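Local coordinates for protein flavodoxin (Bacteroides uniformis, PDB 4J8P) that binds flavin mononucleotide in a flavodoxin-like fold and probably serves as an electron-transfer flavoprotein, at residues A23-E28 with E151-W156. Residues are numbered along the deposited sequence; the frame is centred on the assembly and turned at random.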
ATOM      1  N   ALA A  23      -0.010  -7.364  -6.133  1.00 17.93           N
ATOM      2  CA  ALA A  23       0.446  -7.839  -4.829  1.00 17.71           C
ATOM      3  C   ALA A  23       0.531  -9.360  -4.766  1.00 20.87           C
ATOM      4  O   ALA A  23       1.442  -9.891  -4.130  1.00 21.26           O
ATOM      5  CB  ALA A  23      -0.482  -7.341  -3.733  1.00 18.10           C
ATOM      6  N   LYS A  24      -0.385 -10.077  -5.455  1.00 19.02           N
ATOM      7  CA  LYS A  24      -0.313 -11.538  -5.496  1.00 20.01           C
ATOM      8  C   LYS A  24       1.007 -11.945  -6.135  1.00 22.88           C
ATOM      9  O   LYS A  24       1.685 -12.840  -5.627  1.00 23.39           O
ATOM     10  CB  LYS A  24      -1.514 -12.134  -6.282  1.00 23.55           C
ATOM     11  CG  LYS A  24      -1.652 -13.675  -6.224  1.00 30.32           C
ATOM     12  CD  LYS A  24      -0.690 -14.441  -7.182  1.00 38.79           C
ATOM     13  CE  LYS A  24      -1.061 -15.891  -7.436  1.00 44.99           C
ATOM     14  NZ  LYS A  24      -0.674 -16.795  -6.323  1.00 53.06           N
ATOM     15  N   LEU A  25       1.371 -11.271  -7.269  1.00 19.98           N
ATOM     16  CA  LEU A  25       2.612 -11.580  -7.954  1.00 21.22           C
ATOM     17  C   LEU A  25       3.825 -11.287  -7.059  1.00 23.57           C
ATOM     18  O   LEU A  25       4.774 -12.074  -7.044  1.00 23.87           O
ATOM     19  CB  LEU A  25       2.692 -10.787  -9.263  1.00 20.82           C
ATOM     20  CG  LEU A  25       1.689 -11.234 -10.324  1.00 24.03           C
ATOM     21  CD1 LEU A  25       1.631 -10.230 -11.440  1.00 24.82           C
ATOM     22  CD2 LEU A  25       2.061 -12.653 -10.852  1.00 25.37           C
ATOM     23  N   VAL A  26       3.790 -10.153  -6.312  1.00 19.83           N
ATOM     24  CA  VAL A  26       4.888  -9.824  -5.390  1.00 18.53           C
ATOM     25  C   VAL A  26       5.002 -10.883  -4.283  1.00 21.03           C
ATOM     26  O   VAL A  26       6.109 -11.377  -4.029  1.00 21.96           O
ATOM     27  CB  VAL A  26       4.705  -8.407  -4.788  1.00 18.76           C
ATOM     28  CG1 VAL A  26       5.757  -8.104  -3.709  1.00 19.18           C
ATOM     29  CG2 VAL A  26       4.735  -7.355  -5.896  1.00 18.52           C
ATOM     30  N   ALA A  27       3.873 -11.252  -3.634  1.00 19.47           N
ATOM     31  CA  ALA A  27       3.891 -12.278  -2.558  1.00 19.42           C
ATOM     32  C   ALA A  27       4.486 -13.594  -3.062  1.00 25.96           C
ATOM     33  O   ALA A  27       5.272 -14.227  -2.343  1.00 25.39           O
ATOM     34  CB  ALA A  27       2.475 -12.500  -2.018  1.00 20.28           C
ATOM     35  N   GLU A  28       4.163 -13.982  -4.314  1.00 23.99           N
ATOM     36  CA  GLU A  28       4.696 -15.219  -4.885  1.00 26.96           C
ATOM     37  C   GLU A  28       6.208 -15.112  -5.074  1.00 29.27           C
ATOM     38  O   GLU A  28       6.948 -16.040  -4.686  1.00 30.32           O
ATOM     39  CB  GLU A  28       3.995 -15.533  -6.217  1.00 29.69           C
ATOM     40  CG  GLU A  28       2.558 -15.992  -6.034  1.00 45.84           C
ATOM     41  CD  GLU A  28       2.342 -17.440  -5.628  1.00 83.31           C
ATOM     42  OE1 GLU A  28       2.784 -17.835  -4.524  1.00 87.99           O
ATOM     43  OE2 GLU A  28       1.654 -18.159  -6.387  1.00 86.74           O
ATOM     44  N   GLU A 151       6.802 -11.876 -15.047  1.00 31.71           N
ATOM     45  CA  GLU A 151       8.119 -11.446 -15.521  1.00 32.30           C
ATOM     46  C   GLU A 151       8.525 -10.049 -15.016  1.00 32.42           C
ATOM     47  O   GLU A 151       9.655  -9.911 -14.553  1.00 32.50           O
ATOM     48  CB  GLU A 151       8.205 -11.500 -17.051  1.00 35.40           C
ATOM     49  CG  GLU A 151       9.630 -11.469 -17.604  1.00 50.95           C
ATOM     50  CD  GLU A 151      10.688 -12.335 -16.933  1.00 74.58           C
ATOM     51  OE1 GLU A 151      10.415 -13.526 -16.658  1.00 58.52           O
ATOM     52  OE2 GLU A 151      11.807 -11.818 -16.707  1.00 73.40           O
ATOM     53  N   THR A 152       7.633  -9.035 -15.062  1.00 28.46           N
ATOM     54  CA  THR A 152       8.016  -7.701 -14.569  1.00 27.70           C
ATOM     55  C   THR A 152       8.293  -7.740 -13.051  1.00 30.42           C
ATOM     56  O   THR A 152       9.222  -7.072 -12.586  1.00 29.53           O
ATOM     57  CB  THR A 152       6.994  -6.609 -14.915  1.00 33.30           C
ATOM     58  OG1 THR A 152       5.789  -6.782 -14.161  1.00 29.02           O
ATOM     59  CG2 THR A 152       6.694  -6.531 -16.419  1.00 35.22           C
ATOM     60  N   VAL A 153       7.528  -8.549 -12.294  1.00 26.18           N
ATOM     61  CA  VAL A 153       7.714  -8.649 -10.841  1.00 24.45           C
ATOM     62  C   VAL A 153       8.990  -9.462 -10.535  1.00 27.34           C
ATOM     63  O   VAL A 153       9.779  -9.043  -9.683  1.00 25.74           O
ATOM     64  CB  VAL A 153       6.459  -9.224 -10.134  1.00 26.50           C
ATOM     65  CG1 VAL A 153       6.725  -9.474  -8.653  1.00 25.23           C
ATOM     66  CG2 VAL A 153       5.265  -8.286 -10.308  1.00 25.59           C
ATOM     67  N   LYS A 154       9.234 -10.574 -11.280  1.00 27.54           N
ATOM     68  CA  LYS A 154      10.446 -11.391 -11.103  1.00 28.55           C
ATOM     69  C   LYS A 154      11.702 -10.509 -11.231  1.00 33.60           C
ATOM     70  O   LYS A 154      12.587 -10.599 -10.382  1.00 33.30           O
ATOM     71  CB  LYS A 154      10.486 -12.537 -12.129  1.00 31.32           C
ATOM     72  CG  LYS A 154      11.720 -13.444 -12.040  1.00 40.17           C
ATOM     73  CD  LYS A 154      11.693 -14.532 -13.120  1.00 46.09           C
ATOM     74  CE  LYS A 154      12.996 -15.295 -13.194  1.00 66.09           C
ATOM     75  NZ  LYS A 154      12.925 -16.427 -14.165  1.00 73.92           N
ATOM     76  N   GLN A 155      11.733  -9.634 -12.265  1.00 31.12           N
ATOM     77  CA  GLN A 155      12.829  -8.717 -12.586  1.00 33.01           C
ATOM     78  C   GLN A 155      13.036  -7.702 -11.482  1.00 34.10           C
ATOM     79  O   GLN A 155      14.181  -7.438 -11.117  1.00 34.62           O
ATOM     80  CB  GLN A 155      12.597  -8.004 -13.941  1.00 35.57           C
ATOM     81  CG  GLN A 155      12.830  -8.947 -15.131  1.00 61.60           C
ATOM     82  CD  GLN A 155      12.719  -8.314 -16.501  1.00 82.76           C
ATOM     83  OE1 GLN A 155      13.177  -7.190 -16.747  1.00 78.74           O
ATOM     84  NE2 GLN A 155      12.181  -9.070 -17.451  1.00 73.44           N
ATOM     85  N   TRP A 156      11.945  -7.152 -10.917  1.00 27.82           N
ATOM     86  CA  TRP A 156      12.056  -6.196  -9.825  1.00 24.99           C
ATOM     87  C   TRP A 156      12.673  -6.864  -8.579  1.00 28.63           C
ATOM     88  O   TRP A 156      13.555  -6.295  -7.953  1.00 26.94           O
ATOM     89  CB  TRP A 156      10.666  -5.615  -9.480  1.00 22.23           C
ATOM     90  CG  TRP A 156      10.704  -4.634  -8.346  1.00 21.95           C
ATOM     91  CD1 TRP A 156      11.651  -3.678  -8.122  1.00 24.01           C
ATOM     92  CD2 TRP A 156       9.835  -4.610  -7.201  1.00 21.33           C
ATOM     93  NE1 TRP A 156      11.379  -3.003  -6.957  1.00 21.66           N
ATOM     94  CE2 TRP A 156      10.281  -3.565  -6.360  1.00 22.31           C
ATOM     95  CE3 TRP A 156       8.675  -5.318  -6.845  1.00 22.49           C
ATOM     96  CZ2 TRP A 156       9.590  -3.188  -5.192  1.00 21.34           C
ATOM     97  CZ3 TRP A 156       8.015  -4.970  -5.677  1.00 22.52           C
ATOM     98  CH2 TRP A 156       8.458  -3.905  -4.876  1.00 22.31           C
TER
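Leu-25 and Val-26 of helix 18-30 meet Val-153 and Trp-156 of helix 150-158 where the two segment axes approach to 9.4 Å, crossing at -46° with their N-to-C directions closer to parallel than to antiparallel. The backbones come nearest at Val-26 and Val-153, whose CA atoms are 6.3 Å apart. Val-153 points at the partner helix, with CG1 over the backbone of Leu-25 and Val-26 and CG2 against Leu-25 CB. A chi1 of 173° turns CG1 away from the Val-153 backbone N and brings it to the main chain of the other helix, 3.6 Å from Leu-25 O and 3.8 Å from Val-26 CA. The second methyl, CG2, packs 3.7 Å from Leu-25 CB, so the closest approach of the two side chains is at the root of the leucine. The side chains of Val-26 and Val-153 cross at about a right angle, with Val-26 CG2 4.0 Å from Val-153 CG1. That same Val-26 methyl also approaches the indole of Trp-156 at its edge, near the ring plane, 4.1 Å from CZ3; it thus touches both Val-153 and Trp-156, three residues apart on the partner helix. The side-chain-to-side-chain contacts across the pair are all apolar, and Val-26, Val-153 and Trp-156 are buried. On the sheet side, Val-26 touches Val-10 of strand 7-12, Trp-156 covers Ile-113 and Phe-115 of strand 111-117, and both touch Leu-145. The first and last helices of the chain thus pack side by side on one face of the five-stranded parallel sheet of order 2-1-3-4-5, the layered alpha/beta architecture characteristic of the flavodoxin fold.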